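Local atomic coordinates of Alr2269 protein (Nostoc sp., PDB entry 3MC9), a protein that probably takes part, as a cyanobacterial Omp85, in the biogenesis of outer-membrane beta-barrel proteins, receiving polypeptides through its periplasmic POTRA domains. Residues A[67-72]-A[83-88]; A[115-120]-A[132-137]; A[143-148]-A[214-219]. One frame throughout, in Å; residues are numbered along the deposited sequence.

Contact 1 (A[67-72]-A[83-88])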
loop_
_atom_site.group_PDB
_atom_site.type_symbol
_atom_site.label_atom_id
_atom_site.label_comp_id
_atom_site.label_asym_id
_atom_site.label_seq_id
_atom_site.Cartn_x
_atom_site.Cartn_y
_atom_site.Cartn_z
ATOM N N VAL A 67 -8.275 14.854 15.475
ATOM C CA VAL A 67 -7.741 14.038 14.389
ATOM C C VAL A 67 -8.800 13.928 13.328
ATOM O O VAL A 67 -9.930 13.536 13.613
ATOM C CB VAL A 67 -7.316 12.620 14.848
ATOM C CG1 VAL A 67 -6.868 11.773 13.629
ATOM C CG2 VAL A 67 -6.191 12.719 15.862
ATOM N N LEU A 68 -8.441 14.306 12.111
ATOM C CA LEU A 68 -9.337 14.184 10.967
ATOM C C LEU A 68 -8.692 13.199 9.985
ATOM O O LEU A 68 -7.475 13.226 9.765
ATOM C CB LEU A 68 -9.574 15.548 10.289
ATOM C CG LEU A 68 -10.018 16.751 11.145
ATOM C CD1 LEU A 68 -10.356 17.998 10.269
ATOM C CD2 LEU A 68 -11.209 16.394 12.006
ATOM N N VAL A 69 -9.499 12.304 9.431
ATOM C CA VAL A 69 -9.038 11.389 8.389
ATOM C C VAL A 69 -9.767 11.796 7.126
ATOM O O VAL A 69 -10.988 11.811 7.121
ATOM C CB VAL A 69 -9.373 9.937 8.726
ATOM C CG1 VAL A 69 -9.030 9.035 7.544
ATOM C CG2 VAL A 69 -8.633 9.500 9.990
ATOM N N ARG A 70 -9.030 12.150 6.075
ATOM C CA ARG A 70 -9.636 12.726 4.867
ATOM C C ARG A 70 -9.118 12.069 3.590
ATOM O O ARG A 70 -7.948 11.728 3.513
ATOM C CB ARG A 70 -9.346 14.235 4.777
ATOM C CG ARG A 70 -10.002 15.094 5.850
ATOM C CD ARG A 70 -11.525 15.058 5.751
ATOM N NE ARG A 70 -12.161 15.899 6.765
ATOM C CZ ARG A 70 -12.694 15.464 7.911
ATOM N NH1 ARG A 70 -13.241 16.344 8.750
ATOM N NH2 ARG A 70 -12.696 14.166 8.235
ATOM N N PRO A 71 -9.987 11.928 2.570
ATOM C CA PRO A 71 -9.518 11.487 1.267
ATOM C C PRO A 71 -8.729 12.610 0.620
ATOM O O PRO A 71 -9.072 13.770 0.787
ATOM C CB PRO A 71 -10.820 11.238 0.494
ATOM C CG PRO A 71 -11.766 12.249 1.055
ATOM C CD PRO A 71 -11.399 12.356 2.524
ATOM N N GLN A 72 -7.674 12.276 -0.096
ATOM C CA GLN A 72 -6.949 13.270 -0.875
ATOM C C GLN A 72 -7.796 13.748 -2.064
ATOM O O GLN A 72 -7.706 14.903 -2.471
ATOM C CB GLN A 72 -5.646 12.683 -1.385
ATOM C CG GLN A 72 -4.657 13.728 -1.840
ATOM C CD GLN A 72 -3.339 13.113 -2.235
ATOM O OE1 GLN A 72 -3.155 11.899 -2.145
ATOM N NE2 GLN A 72 -2.407 13.949 -2.675
ATOM N N GLN A 83 -10.345 1.883 8.990
ATOM C CA GLN A 83 -9.027 1.263 8.810
ATOM C C GLN A 83 -7.932 2.187 9.320
ATOM O O GLN A 83 -7.039 1.754 10.031
ATOM C CB GLN A 83 -8.760 0.955 7.331
ATOM C CG GLN A 83 -9.496 -0.251 6.799
ATOM C CD GLN A 83 -8.928 -1.551 7.322
ATOM O OE1 GLN A 83 -9.670 -2.471 7.647
ATOM N NE2 GLN A 83 -7.613 -1.627 7.424
ATOM N N VAL A 84 -7.999 3.456 8.931
ATOM C CA VAL A 84 -7.038 4.458 9.407
ATOM C C VAL A 84 -7.091 4.590 10.940
ATOM O O VAL A 84 -6.058 4.487 11.611
ATOM C CB VAL A 84 -7.264 5.834 8.726
ATOM C CG1 VAL A 84 -6.380 6.914 9.342
ATOM C CG2 VAL A 84 -7.023 5.731 7.226
ATOM N N TYR A 85 -8.288 4.775 11.492
ATOM C CA TYR A 85 -8.441 4.988 12.944
ATOM C C TYR A 85 -7.932 3.787 13.742
ATOM O O TYR A 85 -7.317 3.959 14.785
ATOM C CB TYR A 85 -9.887 5.366 13.334
ATOM C CG TYR A 85 -10.214 6.850 13.156
ATOM C CD1 TYR A 85 -9.615 7.819 13.956
ATOM C CD2 TYR A 85 -11.119 7.279 12.189
ATOM C CE1 TYR A 85 -9.908 9.170 13.796
ATOM C CE2 TYR A 85 -11.417 8.633 12.022
ATOM C CZ TYR A 85 -10.812 9.571 12.827
ATOM O OH TYR A 85 -11.097 10.912 12.650
ATOM N N ASN A 86 -8.144 2.582 13.209
ATOM C CA ASN A 86 -7.644 1.344 13.817
ATOM C C ASN A 86 -6.132 1.248 14.046
ATOM O O ASN A 86 -5.699 0.503 14.914
ATOM C CB ASN A 86 -8.025 0.132 12.956
ATOM C CG ASN A 86 -9.490 -0.240 13.063
ATOM O OD1 ASN A 86 -10.258 0.318 13.858
ATOM N ND2 ASN A 86 -9.887 -1.200 12.250
ATOM N N VAL A 87 -5.324 1.936 13.249
ATOM C CA VAL A 87 -3.871 1.708 13.299
ATOM C C VAL A 87 -3.038 2.895 13.761
ATOM O O VAL A 87 -1.859 2.727 14.096
ATOM C CB VAL A 87 -3.345 1.225 11.936
ATOM C CG1 VAL A 87 -4.030 -0.082 11.550
ATOM C CG2 VAL A 87 -3.542 2.288 10.867
ATOM N N ILE A 88 -3.633 4.091 13.769
ATOM C CA ILE A 88 -2.942 5.272 14.265
ATOM C C ILE A 88 -3.043 5.327 15.784
ATOM O O ILE A 88 -4.022 4.866 16.372
ATOM C CB ILE A 88 -3.467 6.578 13.603
ATOM C CG1 ILE A 88 -4.917 6.879 13.985
ATOM C CG2 ILE A 88 -3.336 6.485 12.091
ATOM C CD1 ILE A 88 -5.387 8.274 13.538
HETATM O O HOH W 1 -12.174 11.704 10.605
#
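Val67 and Val69 of strand 67-71 face the last turn or so of the helix that ends in segment 83-88, and this strand-on-helix layer belongs to the first POTRA domain of the chain, a small alpha/beta fold with helices packed on one face of a sheet. Helix and strand run roughly antiparallel, at 143°, with axes 9.7 Å apart, a gap filled here largely by valines.

The apolar contacts come first. Val69 and Val84 meet tip to tip, and the pair is tight: Val69 CG2 lies 3.5 Å from Val84 CG1. In Val84 this CG1 is anti to the backbone N (chi1 173°), which aims it at the strand. Farther along, Val67 CG1 meets Ile88 CD1 end to end at 3.8 Å, where the longer isoleucine bridges the wider gap. Ile108 of helix 98-110 touches both Val84 and Ile88, so aliphatic residues suit these two buried places.

The aromatic contact is of another kind. Tyr85 is the exposed member of the contact; its ring runs alongside the two valines, in the opposite direction, with its hydroxyl directed to the strand backbone. Val69 CG2 lies over one ring face, 3.8 Å from the centroid and offset toward the ring's rim, a CH-pi contact; Val67 CG1 approaches Tyr85 CE1 obliquely. Tyrosine fits here because its ring covers the valines while its hydroxyl reaches the strand backbone and a water.

Polar contacts gather at that end. Tyr85 OH stands 3.0 Å from Val67 O. A water in the plane of the ring, at its edge, also lies close to this hydroxyl and accepts a hydrogen bond from Val69 N at 3.0 Å.

Contact 2 (A[115-120]-A[132-137])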
loop_
_atom_site.group_PDB
_atom_site.type_symbol
_atom_site.label_atom_id
_atom_site.label_comp_id
_atom_site.label_asym_id
_atom_site.label_seq_id
_atom_site.Cartn_x
_atom_site.Cartn_y
_atom_site.Cartn_z
ATOM N N SER A 115 -2.465 4.323 -1.633
ATOM C CA SER A 115 -1.321 4.624 -2.492
ATOM C C SER A 115 -0.524 5.822 -1.953
ATOM O O SER A 115 0.675 5.945 -2.198
ATOM C CB SER A 115 -1.788 4.891 -3.934
ATOM O OG SER A 115 -2.908 5.786 -3.973
ATOM N N ASN A 116 -1.192 6.701 -1.212
ATOM C CA ASN A 116 -0.519 7.838 -0.588
ATOM C C ASN A 116 -1.120 8.158 0.776
ATOM O O ASN A 116 -2.322 8.011 0.989
ATOM C CB ASN A 116 -0.571 9.081 -1.495
ATOM C CG ASN A 116 0.468 10.143 -1.108
ATOM O OD1 ASN A 116 0.210 11.342 -1.233
ATOM N ND2 ASN A 116 1.642 9.703 -0.637
ATOM N N VAL A 117 -0.252 8.584 1.688
ATOM C CA VAL A 117 -0.612 8.927 3.048
ATOM C C VAL A 117 0.286 10.063 3.530
ATOM O O VAL A 117 1.510 9.994 3.392
ATOM C CB VAL A 117 -0.384 7.744 4.012
ATOM C CG1 VAL A 117 -0.832 8.128 5.421
ATOM C CG2 VAL A 117 -1.096 6.493 3.520
ATOM N N GLN A 118 -0.321 11.109 4.080
ATOM C CA GLN A 118 0.444 12.141 4.758
ATOM C C GLN A 118 -0.281 12.654 5.992
ATOM O O GLN A 118 -1.491 12.495 6.123
ATOM C CB GLN A 118 0.739 13.296 3.802
ATOM C CG GLN A 118 -0.481 13.840 3.090
ATOM C CD GLN A 118 -0.139 14.911 2.053
ATOM O OE1 GLN A 118 0.012 16.093 2.383
ATOM N NE2 GLN A 118 -0.034 14.503 0.799
ATOM N N ALA A 119 0.481 13.272 6.882
ATOM C CA ALA A 119 -0.058 13.950 8.049
ATOM C C ALA A 119 0.119 15.450 7.861
ATOM O O ALA A 119 1.235 15.936 7.587
ATOM C CB ALA A 119 0.638 13.497 9.288
ATOM N N SER A 120 -0.989 16.172 8.003
ATOM C CA SER A 120 -1.003 17.627 7.931
ATOM C C SER A 120 -1.441 18.201 9.306
ATOM O O SER A 120 -2.592 18.045 9.693
ATOM C CB SER A 120 -1.957 18.053 6.811
ATOM O OG SER A 120 -1.970 19.460 6.642
ATOM N N PHE A 132 -4.935 13.338 8.670
ATOM C CA PHE A 132 -4.330 12.253 7.913
ATOM C C PHE A 132 -5.051 12.256 6.588
ATOM O O PHE A 132 -6.266 12.027 6.535
ATOM C CB PHE A 132 -4.467 10.912 8.624
ATOM C CG PHE A 132 -3.625 10.807 9.867
ATOM C CD1 PHE A 132 -2.246 10.615 9.779
ATOM C CD2 PHE A 132 -4.203 10.933 11.122
ATOM C CE1 PHE A 132 -1.463 10.539 10.924
ATOM C CE2 PHE A 132 -3.431 10.860 12.266
ATOM C CZ PHE A 132 -2.053 10.671 12.172
ATOM N N ILE A 133 -4.312 12.562 5.527
ATOM C CA ILE A 133 -4.885 12.649 4.195
ATOM C C ILE A 133 -4.424 11.429 3.427
ATOM O O ILE A 133 -3.231 11.184 3.265
ATOM C CB ILE A 133 -4.494 13.973 3.502
ATOM C CG1 ILE A 133 -4.999 15.151 4.342
ATOM C CG2 ILE A 133 -5.081 14.037 2.077
ATOM C CD1 ILE A 133 -4.116 16.368 4.294
ATOM N N VAL A 134 -5.388 10.635 2.983
ATOM C CA VAL A 134 -5.090 9.336 2.421
ATOM C C VAL A 134 -5.739 9.218 1.046
ATOM O O VAL A 134 -6.793 9.800 0.798
ATOM C CB VAL A 134 -5.572 8.210 3.345
ATOM C CG1 VAL A 134 -4.989 8.381 4.757
ATOM C CG2 VAL A 134 -7.095 8.154 3.400
ATOM N N GLN A 135 -5.087 8.477 0.160
ATOM C CA GLN A 135 -5.580 8.245 -1.191
ATOM C C GLN A 135 -5.794 6.757 -1.320
ATOM O O GLN A 135 -4.829 5.998 -1.398
ATOM C CB GLN A 135 -4.572 8.738 -2.229
ATOM C CG GLN A 135 -5.036 8.632 -3.688
ATOM C CD GLN A 135 -6.475 9.094 -3.926
ATOM O OE1 GLN A 135 -7.318 8.299 -4.328
ATOM N NE2 GLN A 135 -6.753 10.372 -3.692
ATOM N N PRO A 136 -7.063 6.318 -1.289
ATOM C CA PRO A 136 -7.321 4.893 -1.439
ATOM C C PRO A 136 -6.751 4.342 -2.744
ATOM O O PRO A 136 -6.717 5.042 -3.757
ATOM C CB PRO A 136 -8.854 4.803 -1.443
ATOM C CG PRO A 136 -9.323 6.053 -0.800
ATOM C CD PRO A 136 -8.295 7.093 -1.070
ATOM N N ASN A 137 -6.296 3.094 -2.705
ATOM C CA ASN A 137 -5.851 2.406 -3.923
ATOM C C ASN A 137 -7.019 2.306 -4.899
ATOM O O ASN A 137 -8.177 2.262 -4.473
ATOM C CB ASN A 137 -5.379 0.989 -3.603
ATOM C CG ASN A 137 -3.971 0.937 -3.027
ATOM O OD1 ASN A 137 -3.089 1.705 -3.412
ATOM N ND2 ASN A 137 -3.753 0.005 -2.119
HETATM O O HOH W 2 -4.870 5.290 -5.574
HETATM O O HOH W 3 -1.844 11.870 0.710
#
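Strands 116-120 and 132-136 run antiparallel at 166° with axes 4.7 Å apart, pairing Asn116 with Gln135 and Gln118 with Ile133 as hydrogen-bonded pairs, and Val117 with Val134 and Ala119 with Phe132 as non-hydrogen-bonded ones. Gln118 and Ile133 exchange two bonds: Gln118 N to Ile133 O at 3.0 Å, and Ile133 N to Gln118 O at 2.9 Å. Near the corner of the chain, Ser115 N gives a further bond to Gln135 O.

Side chains alternate between two faces. On the face of Val117, Ala119, Phe132 and Val134 all are apolar. Ala119 CB lies 4.0 Å from Phe132 CE1, coming obliquely to the ring; the small methyl suits a place beside so broad a neighbour. Val117 CG1 and Val134 CG1 touch more loosely, at 4.2 Å. The other face mixes polar and apolar groups, as befits partly exposed positions: the extended chain of Gln118 crosses Ile133, its CG against Ile133 CB, while Ile133 CD1 reaches Ser120 CB at 3.7 Å. A water accepts from Gln118 NE2 and lies 3.0 Å from Ile133 O. Ser115 OG, set between the backbone N and the carbonyl carbon (chi1 47°), lies beside Gln135 CG, and a second water links it to Pro136 O. Asn137 ND2 is hydrogen-bonded to Leu174 O, outside the hairpin.

In the fold this is the beta hairpin of strands 114-124 and 127-136. Its apolar face lies under helix 98-110, with Ile105 on Ala119 and Ile108 on Val117 and Phe132; strand 114-124 forms one edge of the sheet, and on its other side strand 127-136 pairs in parallel with strand 62-71.

Contact 3 (A[143-148]-A[214-219])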
loop_
_atom_site.group_PDB
_atom_site.type_symbol
_atom_site.label_atom_id
_atom_site.label_comp_id
_atom_site.label_asym_id
_atom_site.label_seq_id
_atom_site.Cartn_x
_atom_site.Cartn_y
_atom_site.Cartn_z
ATOM N N VAL A 143 -3.001 -7.608 -13.036
ATOM C CA VAL A 143 -1.572 -7.690 -12.758
ATOM C C VAL A 143 -0.835 -8.217 -13.996
ATOM O O VAL A 143 -1.202 -9.250 -14.555
ATOM C CB VAL A 143 -1.257 -8.583 -11.516
ATOM C CG1 VAL A 143 0.239 -8.689 -11.291
ATOM C CG2 VAL A 143 -1.928 -8.027 -10.271
ATOM N N GLU A 144 0.183 -7.476 -14.420
ATOM C CA GLU A 144 1.062 -7.853 -15.524
ATOM C C GLU A 144 2.476 -8.091 -15.011
ATOM O O GLU A 144 2.953 -7.334 -14.174
ATOM C CB GLU A 144 1.195 -6.689 -16.496
ATOM C CG GLU A 144 0.050 -6.452 -17.411
ATOM C CD GLU A 144 0.306 -5.255 -18.311
ATOM O OE1 GLU A 144 1.442 -4.724 -18.288
ATOM O OE2 GLU A 144 -0.620 -4.849 -19.038
ATOM N N ILE A 145 3.157 -9.091 -15.562
ATOM C CA ILE A 145 4.580 -9.287 -15.328
ATOM C C ILE A 145 5.375 -8.679 -16.472
ATOM O O ILE A 145 5.073 -8.908 -17.637
ATOM C CB ILE A 145 4.945 -10.770 -15.259
ATOM C CG1 ILE A 145 4.317 -11.422 -14.024
ATOM C CG2 ILE A 145 6.486 -10.965 -15.263
ATOM C CD1 ILE A 145 4.367 -12.943 -14.075
ATOM N N GLN A 146 6.396 -7.909 -16.131
ATOM C CA GLN A 146 7.304 -7.334 -17.102
ATOM C C GLN A 146 8.691 -7.905 -16.814
ATOM O O GLN A 146 9.328 -7.564 -15.813
ATOM C CB GLN A 146 7.271 -5.820 -16.947
ATOM C CG GLN A 146 8.260 -5.029 -17.774
ATOM C CD GLN A 146 8.275 -3.562 -17.353
ATOM O OE1 GLN A 146 8.871 -3.188 -16.330
ATOM N NE2 GLN A 146 7.588 -2.732 -18.119
ATOM N N ALA A 147 9.147 -8.800 -17.675
ATOM C CA ALA A 147 10.413 -9.497 -17.447
ATOM C C ALA A 147 11.572 -8.728 -18.034
ATOM O O ALA A 147 12.672 -8.734 -17.481
ATOM C CB ALA A 147 10.366 -10.874 -18.063
ATOM N N ASN A 148 11.299 -8.061 -19.150
ATOM C CA ASN A 148 12.320 -7.609 -20.085
ATOM C C ASN A 148 12.529 -6.097 -20.039
ATOM O O ASN A 148 11.617 -5.352 -19.633
ATOM C CB ASN A 148 11.916 -8.024 -21.504
ATOM N N LEU A 214 4.332 -5.752 -12.347
ATOM C CA LEU A 214 5.423 -6.328 -11.551
ATOM C C LEU A 214 6.622 -6.604 -12.453
ATOM O O LEU A 214 6.573 -7.451 -13.347
ATOM C CB LEU A 214 4.992 -7.635 -10.897
ATOM C CG LEU A 214 3.750 -7.598 -10.015
ATOM C CD1 LEU A 214 3.410 -9.029 -9.541
ATOM C CD2 LEU A 214 4.001 -6.653 -8.845
ATOM N N GLN A 215 7.688 -5.863 -12.219
ATOM C CA GLN A 215 8.937 -6.038 -12.923
ATOM C C GLN A 215 9.674 -7.146 -12.187
ATOM O O GLN A 215 9.841 -7.038 -10.976
ATOM C CB GLN A 215 9.695 -4.723 -12.813
ATOM C CG GLN A 215 10.743 -4.483 -13.851
ATOM C CD GLN A 215 11.042 -2.984 -13.985
ATOM O OE1 GLN A 215 11.716 -2.390 -13.141
ATOM N NE2 GLN A 215 10.516 -2.368 -15.042
ATOM N N VAL A 216 10.093 -8.193 -12.908
ATOM C CA VAL A 216 10.757 -9.361 -12.329
ATOM C C VAL A 216 12.087 -9.639 -13.033
ATOM O O VAL A 216 12.148 -9.663 -14.258
ATOM C CB VAL A 216 9.879 -10.637 -12.443
ATOM C CG1 VAL A 216 10.559 -11.813 -11.770
ATOM C CG2 VAL A 216 8.530 -10.415 -11.823
ATOM N N ALA A 217 13.146 -9.817 -12.246
ATOM C CA ALA A 217 14.419 -10.331 -12.740
ATOM C C ALA A 217 14.288 -11.831 -12.635
ATOM O O ALA A 217 14.446 -12.393 -11.581
ATOM C CB ALA A 217 15.590 -9.832 -11.885
ATOM N N GLU A 218 13.930 -12.472 -13.731
ATOM C CA GLU A 218 13.585 -13.888 -13.710
ATOM C C GLU A 218 14.794 -14.777 -13.618
ATOM O O GLU A 218 14.730 -15.850 -13.044
ATOM C CB GLU A 218 12.803 -14.240 -14.996
ATOM C CG GLU A 218 11.518 -13.446 -15.110
ATOM C CD GLU A 218 10.598 -13.936 -16.204
ATOM O OE1 GLU A 218 11.095 -14.337 -17.265
ATOM O OE2 GLU A 218 9.369 -13.873 -15.991
ATOM N N GLY A 219 15.905 -14.343 -14.198
ATOM C CA GLY A 219 17.054 -15.203 -14.321
ATOM C C GLY A 219 16.971 -16.017 -15.591
ATOM O O GLY A 219 15.920 -16.064 -16.259
HETATM O O HOH W 4 14.010 -11.432 -16.489
#
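The second POTRA domain, of the ShlB type, has a three-stranded sheet in which edge strand 142-146 pairs in parallel with the central strand 211-217, joined through a long excursion that includes two helices and the antiparallel strand 199-206. Leu214 is gripped twice by its neighbour: Leu214 N donates to Glu144 O at 2.8 Å, and Leu214 O accepts from Gln146 N at 2.8 Å. Val216 N then bonds to Gln146 O at 3.1 Å, completing the staggered ladder of a parallel pair.

Side chains on the helix-facing side are apolar. Val143 CG1 meets Leu214 CD1 at 3.6 Å, the two crossing at an angle, with Phe166 of helix 161-166 against both. Ile145 CG2 touches Val216 CG2 at 4.0 Å, and Tyr190 of helix 176-192 covers this pair. Beyond the strand ends, the carboxylate of Glu218 lies along Ala147 CB, whose small size admits Glu218 CD to 3.6 Å.

That carboxylate is buried but well supplied with partners: Glu218 OE2 bonds to Tyr190 OH and Ser155 OG, and OE1 to Val156 N. One water, which donates to Ala147 O and accepts from Glu218 N at 2.9 Å, bridges the backbone just past the ends of the two strands. Three polar partners, one of them a backbone N-H, hold the carboxylate and would be expected to favour its charged form and limit its rotation.

How the contacts relate
Contacts 1 and 2 belong to one POTRA domain and contact 3 to the next, and they follow one another along the chain. The centres of contacts 1 and 2 are about 8 Å apart; strands 62-71 and 127-136 are neighbours in one sheet. Ile88, just past helix 78-87, packs on Phe132, and Val84 of the helix and Val117 and Phe132 of the hairpin all touch Ile108, so they share a core. Contact 3 lies in a separate sheet, its centre about 34 Å from that of contact 1 and about 28 Å from that of contact 2. Strand 127-136 leads directly to strand 142-146, a short link consistent with POTRA domains strung in tandem in the periplasm.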